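Local structure of rhodanese-like domain-containing protein (Rhodopseudomonas palustris, 2HHG) at residues Val41-Arg46 / Lys87-Tyr92. The protein is of unknown function but carries a rhodanese-like domain, consistent with sulfur transfer such as thiosulfate-cyanide sulfurtransferase activity. Residues are numbered along the deposited sequence; the frame is centred on the assembly and turned at random.
Sequences VIVDIR and KKFVFY
Tyr92 CG sits between its own backbone N and carbonyl carbon (chi1 78°), which carries the ring across the neighbouring strand over Asp44, whose CG lies anti to the backbone N (chi1 -171°). Asp44 CA makes a CH-pi contact over one face, 4.0 Å from the centroid of the Tyr92 ring, while Ile42 CG2 meets the ring at CD2. Tyr92 OH lies 2.7 Å from Asp44 OD2 and is hydrogen-bonded to Ile57 N and Ser60 OG. Arg46, bent at chi3, grips the same carboxylate side-on: NE bonds to Asp44 OD1, and NH2 forms a salt bridge to Asp44 OD2 at 2.7 Å. Asp44 OD1 also accepts the backbone N-H of Arg46 on its anti side, closing an Asx turn where the strand ends. These three bonds should fix the rotation of the carboxylate, and the nearby guanidinium probably stabilises its negative charge. On the face of Val41 and Val43, Phe89 and Phe91 lie alongside these valines, with Phe91 CD1 3.7 Å from Val43 CB; Ile45 CG2 meets the edge of the Phe91 ring, and both side chains touch helix 97-109. Five backbone hydrogen bonds zip the segments in parallel register, from Val41 N to Lys88 O (2.8 Å) through Ile45 N to Tyr92 O (3.0 Å). Such pairing of neighbouring interior strands, 88-92 being the middle one of five, belongs to the parallel, helix-flanked sheet of the rhodanese fold.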
loop_
_atom_site.group_PDB
_atom_site.type_symbol
_atom_site.label_atom_id
_atom_site.label_comp_id
_atom_site.label_asym_id
_atom_site.label_seq_id
_atom_site.Cartn_x
_atom_site.Cartn_y
_atom_site.Cartn_z
ATOM N N VAL A 41 -4.541 -0.490 -9.820
ATOM C CA VAL A 41 -4.624 -1.674 -8.979
ATOM C C VAL A 41 -4.465 -1.193 -7.542
ATOM O O VAL A 41 -3.450 -0.569 -7.197
ATOM C CB VAL A 41 -3.525 -2.711 -9.316
ATOM C CG1 VAL A 41 -3.602 -3.905 -8.366
ATOM C CG2 VAL A 41 -3.633 -3.171 -10.762
ATOM N N ILE A 42 -5.475 -1.462 -6.721
ATOM C CA ILE A 42 -5.427 -1.120 -5.307
ATOM C C ILE A 42 -4.938 -2.349 -4.556
ATOM O O ILE A 42 -5.546 -3.409 -4.636
ATOM C CB ILE A 42 -6.797 -0.623 -4.791
ATOM C CG1 ILE A 42 -7.247 0.620 -5.584
ATOM C CG2 ILE A 42 -6.722 -0.307 -3.308
ATOM C CD1 ILE A 42 -8.647 1.128 -5.259
ATOM N N VAL A 43 -3.822 -2.188 -3.853
ATOM C CA VAL A 43 -3.122 -3.293 -3.206
ATOM C C VAL A 43 -3.227 -3.169 -1.689
ATOM O O VAL A 43 -2.736 -2.208 -1.106
ATOM C CB VAL A 43 -1.630 -3.344 -3.617
ATOM C CG1 VAL A 43 -0.929 -4.517 -2.949
ATOM C CG2 VAL A 43 -1.494 -3.427 -5.142
ATOM N N ASP A 44 -3.886 -4.146 -1.071
ATOM C CA ASP A 44 -4.035 -4.225 0.377
ATOM C C ASP A 44 -2.850 -4.992 0.943
ATOM O O ASP A 44 -2.687 -6.168 0.650
ATOM C CB ASP A 44 -5.330 -4.987 0.667
ATOM C CG ASP A 44 -5.749 -4.963 2.130
ATOM O OD1 ASP A 44 -4.923 -4.724 3.031
ATOM O OD2 ASP A 44 -6.954 -5.222 2.361
ATOM N N ILE A 45 -2.033 -4.329 1.752
ATOM C CA ILE A 45 -0.820 -4.957 2.270
ATOM C C ILE A 45 -0.946 -5.439 3.718
ATOM O O ILE A 45 0.045 -5.867 4.322
ATOM C CB ILE A 45 0.409 -4.047 2.104
ATOM C CG1 ILE A 45 0.317 -2.830 3.035
ATOM C CG2 ILE A 45 0.583 -3.664 0.635
ATOM C CD1 ILE A 45 1.526 -1.929 3.005
ATOM N N ARG A 46 -2.164 -5.397 4.258
ATOM C CA ARG A 46 -2.409 -5.795 5.645
ATOM C C ARG A 46 -2.273 -7.294 5.884
ATOM O O ARG A 46 -2.376 -8.106 4.969
ATOM C CB ARG A 46 -3.799 -5.341 6.088
ATOM C CG ARG A 46 -3.934 -3.827 6.188
ATOM C CD ARG A 46 -5.344 -3.420 6.527
ATOM N NE ARG A 46 -6.255 -3.831 5.469
ATOM C CZ ARG A 46 -7.569 -3.960 5.606
ATOM N NH1 ARG A 46 -8.155 -3.689 6.765
ATOM N NH2 ARG A 46 -8.294 -4.347 4.571
ATOM N N LYS A 87 -0.300 -0.007 -15.096
ATOM C CA LYS A 87 -1.313 0.643 -14.264
ATOM C C LYS A 87 -0.657 1.392 -13.116
ATOM O O LYS A 87 0.524 1.192 -12.838
ATOM C CB LYS A 87 -2.290 -0.406 -13.720
ATOM C CG LYS A 87 -3.177 -1.022 -14.802
ATOM C CD LYS A 87 -4.125 -2.059 -14.251
ATOM C CE LYS A 87 -5.092 -2.535 -15.322
ATOM N NZ LYS A 87 -5.961 -3.624 -14.805
ATOM N N LYS A 88 -1.428 2.255 -12.459
ATOM C CA LYS A 88 -1.005 2.877 -11.213
ATOM C C LYS A 88 -1.330 1.944 -10.041
ATOM O O LYS A 88 -2.445 1.435 -9.935
ATOM C CB LYS A 88 -1.672 4.247 -11.017
ATOM C CG LYS A 88 -1.289 4.923 -9.694
ATOM C CD LYS A 88 -1.784 6.362 -9.568
ATOM C CE LYS A 88 -0.836 7.340 -10.252
ATOM N NZ LYS A 88 -1.127 8.761 -9.908
ATOM N N PHE A 89 -0.347 1.735 -9.168
ATOM C CA PHE A 89 -0.499 0.866 -8.003
ATOM C C PHE A 89 -0.664 1.703 -6.756
ATOM O O PHE A 89 0.224 2.477 -6.394
ATOM C CB PHE A 89 0.685 -0.096 -7.889
ATOM C CG PHE A 89 0.713 -1.106 -8.984
ATOM C CD1 PHE A 89 0.141 -2.357 -8.810
ATOM C CD2 PHE A 89 1.258 -0.789 -10.226
ATOM C CE1 PHE A 89 0.132 -3.282 -9.843
ATOM C CE2 PHE A 89 1.258 -1.709 -11.265
ATOM C CZ PHE A 89 0.688 -2.961 -11.069
ATOM N N VAL A 90 -1.827 1.565 -6.128
ATOM C CA VAL A 90 -2.183 2.316 -4.941
ATOM C C VAL A 90 -2.184 1.356 -3.757
ATOM O O VAL A 90 -3.046 0.481 -3.664
ATOM C CB VAL A 90 -3.568 2.975 -5.110
ATOM C CG1 VAL A 90 -3.983 3.702 -3.833
ATOM C CG2 VAL A 90 -3.574 3.908 -6.309
ATOM N N PHE A 91 -1.225 1.525 -2.848
ATOM C CA PHE A 91 -1.068 0.624 -1.708
ATOM C C PHE A 91 -1.816 1.160 -0.511
ATOM O O PHE A 91 -1.868 2.368 -0.303
ATOM C CB PHE A 91 0.417 0.466 -1.364
ATOM C CG PHE A 91 1.222 -0.163 -2.464
ATOM C CD1 PHE A 91 1.362 -1.544 -2.536
ATOM C CD2 PHE A 91 1.825 0.623 -3.448
ATOM C CE1 PHE A 91 2.089 -2.132 -3.565
ATOM C CE2 PHE A 91 2.552 0.042 -4.476
ATOM C CZ PHE A 91 2.686 -1.339 -4.532
ATOM N N TYR A 92 -2.400 0.269 0.281
ATOM C CA TYR A 92 -3.002 0.707 1.538
ATOM C C TYR A 92 -2.812 -0.289 2.664
ATOM O O TYR A 92 -2.703 -1.492 2.445
ATOM C CB TYR A 92 -4.481 1.087 1.378
ATOM C CG TYR A 92 -5.453 -0.067 1.310
ATOM C CD1 TYR A 92 -6.161 -0.471 2.439
ATOM C CD2 TYR A 92 -5.697 -0.723 0.109
ATOM C CE1 TYR A 92 -7.072 -1.527 2.377
ATOM C CE2 TYR A 92 -6.613 -1.773 0.038
ATOM C CZ TYR A 92 -7.300 -2.157 1.172
ATOM O OH TYR A 92 -8.216 -3.186 1.100
#